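Long-range contact in SVP1-like protein 2 (Kluyveromyces lactis, PDB 4EXV), which probably binds phosphatidylinositol 3-phosphate at membranes as a PROPPIN, a family of WD-repeat beta-propellers that acts in autophagy: residues 308-313 with 332-337. Residues are numbered along the deposited sequence; the frame is centred on the assembly and turned at random.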
ATOM      1  N   PRO A 308     -13.643  -5.155   4.529  1.00 74.22           N
ATOM      2  CA  PRO A 308     -13.466  -6.381   5.320  1.00 67.68           C
ATOM      3  C   PRO A 308     -14.753  -6.822   6.023  1.00 78.31           C
ATOM      4  O   PRO A 308     -15.213  -7.939   5.791  1.00 79.35           O
ATOM      5  CB  PRO A 308     -12.417  -5.983   6.352  1.00 72.43           C
ATOM      6  CG  PRO A 308     -11.824  -4.702   5.856  1.00 70.56           C
ATOM      7  CD  PRO A 308     -12.862  -4.030   5.064  1.00 71.84           C
ATOM      8  N   ASN A 309     -15.324  -5.954   6.858  1.00 81.47           N
ATOM      9  CA  ASN A 309     -16.566  -6.255   7.587  1.00 79.55           C
ATOM     10  C   ASN A 309     -17.754  -6.735   6.756  1.00 80.83           C
ATOM     11  O   ASN A 309     -18.528  -7.566   7.221  1.00 85.29           O
ATOM     12  CB  ASN A 309     -17.013  -5.051   8.407  1.00 84.90           C
ATOM     13  CG  ASN A 309     -16.138  -4.826   9.610  1.00107.72           C
ATOM     14  OD1 ASN A 309     -15.275  -3.937   9.617  1.00112.95           O
ATOM     15  ND2 ASN A 309     -16.337  -5.645  10.640  1.00105.89           N
ATOM     16  N   ARG A 310     -17.927  -6.198   5.551  1.00 76.13           N
ATOM     17  CA  ARG A 310     -19.047  -6.613   4.719  1.00 73.67           C
ATOM     18  C   ARG A 310     -18.595  -7.613   3.667  1.00 79.24           C
ATOM     19  O   ARG A 310     -19.415  -8.096   2.880  1.00 74.58           O
ATOM     20  CB  ARG A 310     -19.743  -5.416   4.060  1.00 80.03           C
ATOM     21  CG  ARG A 310     -19.573  -4.101   4.807  1.00 91.62           C
ATOM     22  CD  ARG A 310     -20.902  -3.407   5.014  1.00100.91           C
ATOM     23  NE  ARG A 310     -21.380  -2.686   3.835  1.00108.28           N
ATOM     24  CZ  ARG A 310     -22.665  -2.389   3.626  1.00114.71           C
ATOM     25  NH1 ARG A 310     -23.588  -2.768   4.511  1.00106.78           N
ATOM     26  NH2 ARG A 310     -23.031  -1.725   2.532  1.00108.99           N
ATOM     27  N   ARG A 311     -17.298  -7.931   3.660  1.00 77.49           N
ATOM     28  CA  ARG A 311     -16.738  -8.863   2.670  1.00 76.98           C
ATOM     29  C   ARG A 311     -17.259  -8.495   1.271  1.00 75.49           C
ATOM     30  O   ARG A 311     -17.854  -9.307   0.564  1.00 72.58           O
ATOM     31  CB  ARG A 311     -17.071 -10.319   3.056  1.00 83.09           C
ATOM     32  CG  ARG A 311     -16.434 -10.782   4.399  1.00 91.41           C
ATOM     33  CD  ARG A 311     -17.089 -12.037   5.016  1.00102.07           C
ATOM     34  NE  ARG A 311     -17.888 -11.722   6.216  1.00113.13           N
ATOM     35  CZ  ARG A 311     -18.546 -12.619   6.961  1.00117.91           C
ATOM     36  NH1 ARG A 311     -18.519 -13.916   6.651  1.00113.70           N
ATOM     37  NH2 ARG A 311     -19.237 -12.221   8.028  1.00109.95           N
ATOM     38  N   LEU A 312     -17.017  -7.245   0.887  1.00 73.65           N
ATOM     39  CA  LEU A 312     -17.711  -6.627  -0.235  1.00 72.86           C
ATOM     40  C   LEU A 312     -16.735  -5.844  -1.102  1.00 71.13           C
ATOM     41  O   LEU A 312     -15.859  -5.164  -0.577  1.00 73.36           O
ATOM     42  CB  LEU A 312     -18.776  -5.675   0.317  1.00 75.42           C
ATOM     43  CG  LEU A 312     -19.559  -4.737  -0.603  1.00 79.25           C
ATOM     44  CD1 LEU A 312     -20.524  -5.519  -1.509  1.00 76.53           C
ATOM     45  CD2 LEU A 312     -20.305  -3.685   0.234  1.00 81.84           C
ATOM     46  N   ALA A 313     -16.888  -5.925  -2.421  1.00 65.16           N
ATOM     47  CA  ALA A 313     -15.959  -5.250  -3.330  1.00 69.28           C
ATOM     48  C   ALA A 313     -16.618  -4.291  -4.320  1.00 73.82           C
ATOM     49  O   ALA A 313     -17.152  -4.716  -5.366  1.00 73.41           O
ATOM     50  CB  ALA A 313     -15.108  -6.265  -4.077  1.00 69.13           C
ATOM     51  N   ASN A 332     -19.875   1.163 -10.646  1.00 75.34           N
ATOM     52  CA  ASN A 332     -20.425   0.182 -11.586  1.00 67.24           C
ATOM     53  C   ASN A 332     -21.162  -0.960 -10.931  1.00 74.91           C
ATOM     54  O   ASN A 332     -22.174  -1.449 -11.454  1.00 75.98           O
ATOM     55  CB  ASN A 332     -19.287  -0.471 -12.388  1.00 67.51           C
ATOM     56  CG  ASN A 332     -18.579   0.504 -13.303  1.00 87.81           C
ATOM     57  OD1 ASN A 332     -19.175   1.494 -13.778  1.00 85.12           O
ATOM     58  ND2 ASN A 332     -17.296   0.234 -13.568  1.00 89.19           N
ATOM     59  N   GLN A 333     -20.625  -1.401  -9.795  1.00 75.19           N
ATOM     60  CA  GLN A 333     -20.848  -2.761  -9.330  1.00 71.85           C
ATOM     61  C   GLN A 333     -20.429  -2.988  -7.893  1.00 74.53           C
ATOM     62  O   GLN A 333     -19.385  -2.490  -7.447  1.00 73.56           O
ATOM     63  CB  GLN A 333     -20.028  -3.708 -10.198  1.00 73.41           C
ATOM     64  CG  GLN A 333     -20.781  -4.901 -10.708  1.00 79.54           C
ATOM     65  CD  GLN A 333     -19.891  -5.787 -11.558  1.00 92.00           C
ATOM     66  OE1 GLN A 333     -18.713  -5.463 -11.797  1.00 84.64           O
ATOM     67  NE2 GLN A 333     -20.440  -6.912 -12.021  1.00 90.68           N
ATOM     68  N   ARG A 334     -21.256  -3.757  -7.187  1.00 75.86           N
ATOM     69  CA  ARG A 334     -20.927  -4.306  -5.872  1.00 74.00           C
ATOM     70  C   ARG A 334     -21.073  -5.829  -5.900  1.00 73.68           C
ATOM     71  O   ARG A 334     -22.134  -6.365  -6.239  1.00 75.67           O
ATOM     72  CB  ARG A 334     -21.823  -3.707  -4.783  1.00 70.08           C
ATOM     73  CG  ARG A 334     -22.205  -2.245  -5.005  1.00 74.06           C
ATOM     74  CD  ARG A 334     -22.842  -1.618  -3.765  1.00 74.24           C
ATOM     75  NE  ARG A 334     -21.850  -1.216  -2.766  1.00 71.37           N
ATOM     76  CZ  ARG A 334     -22.141  -0.619  -1.614  1.00 80.23           C
ATOM     77  NH1 ARG A 334     -23.404  -0.343  -1.300  1.00 85.80           N
ATOM     78  NH2 ARG A 334     -21.170  -0.293  -0.772  1.00 89.77           N
ATOM     79  N   ASN A 335     -19.995  -6.527  -5.572  1.00 72.37           N
ATOM     80  CA  ASN A 335     -20.041  -7.979  -5.485  1.00 77.91           C
ATOM     81  C   ASN A 335     -19.641  -8.431  -4.091  1.00 80.48           C
ATOM     82  O   ASN A 335     -18.692  -7.908  -3.513  1.00 80.12           O
ATOM     83  CB  ASN A 335     -19.133  -8.622  -6.540  1.00 73.95           C
ATOM     84  CG  ASN A 335     -19.334  -8.025  -7.918  1.00 80.87           C
ATOM     85  OD1 ASN A 335     -20.470  -7.844  -8.373  1.00 85.38           O
ATOM     86  ND2 ASN A 335     -18.232  -7.692  -8.585  1.00 83.99           N
ATOM     87  N   GLU A 336     -20.380  -9.385  -3.537  1.00 86.98           N
ATOM     88  CA  GLU A 336     -19.998  -9.967  -2.261  1.00 83.13           C
ATOM     89  C   GLU A 336     -18.754 -10.800  -2.516  1.00 80.46           C
ATOM     90  O   GLU A 336     -18.588 -11.359  -3.598  1.00 74.74           O
ATOM     91  CB  GLU A 336     -21.128 -10.828  -1.692  1.00 85.54           C
ATOM     92  CG  GLU A 336     -22.531 -10.317  -2.034  1.00102.26           C
ATOM     93  CD  GLU A 336     -23.630 -11.083  -1.310  1.00124.31           C
ATOM     94  OE1 GLU A 336     -24.247 -10.497  -0.390  1.00125.16           O
ATOM     95  OE2 GLU A 336     -23.878 -12.264  -1.657  1.00119.84           O
ATOM     96  N   ILE A 337     -17.862 -10.847  -1.533  1.00 87.01           N
ATOM     97  CA  ILE A 337     -16.694 -11.726  -1.587  1.00 90.61           C
ATOM     98  C   ILE A 337     -17.065 -13.089  -1.021  1.00 94.77           C
ATOM     99  O   ILE A 337     -17.343 -13.200   0.183  1.00 97.17           O
ATOM    100  CB  ILE A 337     -15.545 -11.204  -0.706  1.00 89.21           C
ATOM    101  CG1 ILE A 337     -15.044  -9.847  -1.191  1.00 78.22           C
ATOM    102  CG2 ILE A 337     -14.409 -12.219  -0.650  1.00 85.61           C
ATOM    103  CD1 ILE A 337     -14.081  -9.212  -0.204  1.00 75.22           C
TER
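L312 and R334 meet on one face of the last blade of the propeller, where the outermost strand, 326-336, runs antiparallel to the start of strand 312-321. L312 and E336 form a non-hydrogen-bonded pair. In the next, hydrogen-bonded pair, A313 N donates to N335 O at 2.9 Å, and N335 N returns a weak bond to A313 O. Just past the strand end, I337 N donates to R311 O at 2.6 Å.

R334 shows how a long, mixed side chain serves at a blade edge. R334 CB lies 4.0 Å from L312 CD1, aliphatic carbon against aliphatic carbon. A bend at chi3 (80°) then turns the chain so that the guanidinium presents one face to L312 CD2, which lies 3.6 Å from R334 NH2 and 4.0 Å from R334 CZ. NE forms a salt bridge with D314, and NH2 also donates to the carbonyl of K285. Beyond, R334 NH1 and R334 NH2 both lie 4.1 Å from R310 NH2, the two guanidinium planes standing 56° apart.

I337 works on the opposite side of the backbone. With CG1 anti to its carbonyl carbon (chi1 -63°), the chain lies along the R311-L312 peptide, I337 CD1 3.7 Å from L312 N; the small A313 and branched I337 suit packing onto V304 and V306 of strand 302-307. R311 itself closes a type I turn, R311 N bonding P308 O at 3.0 Å, and with L312 makes a G1 bulge opposite W307.

Backbone bonds thus fix the register, while a leucine methyl covers an arginine face without competing for its N-H groups. D314 probably offsets the mutual repulsion of R334 and R310, allowing two positive ends to lie close together at the surface.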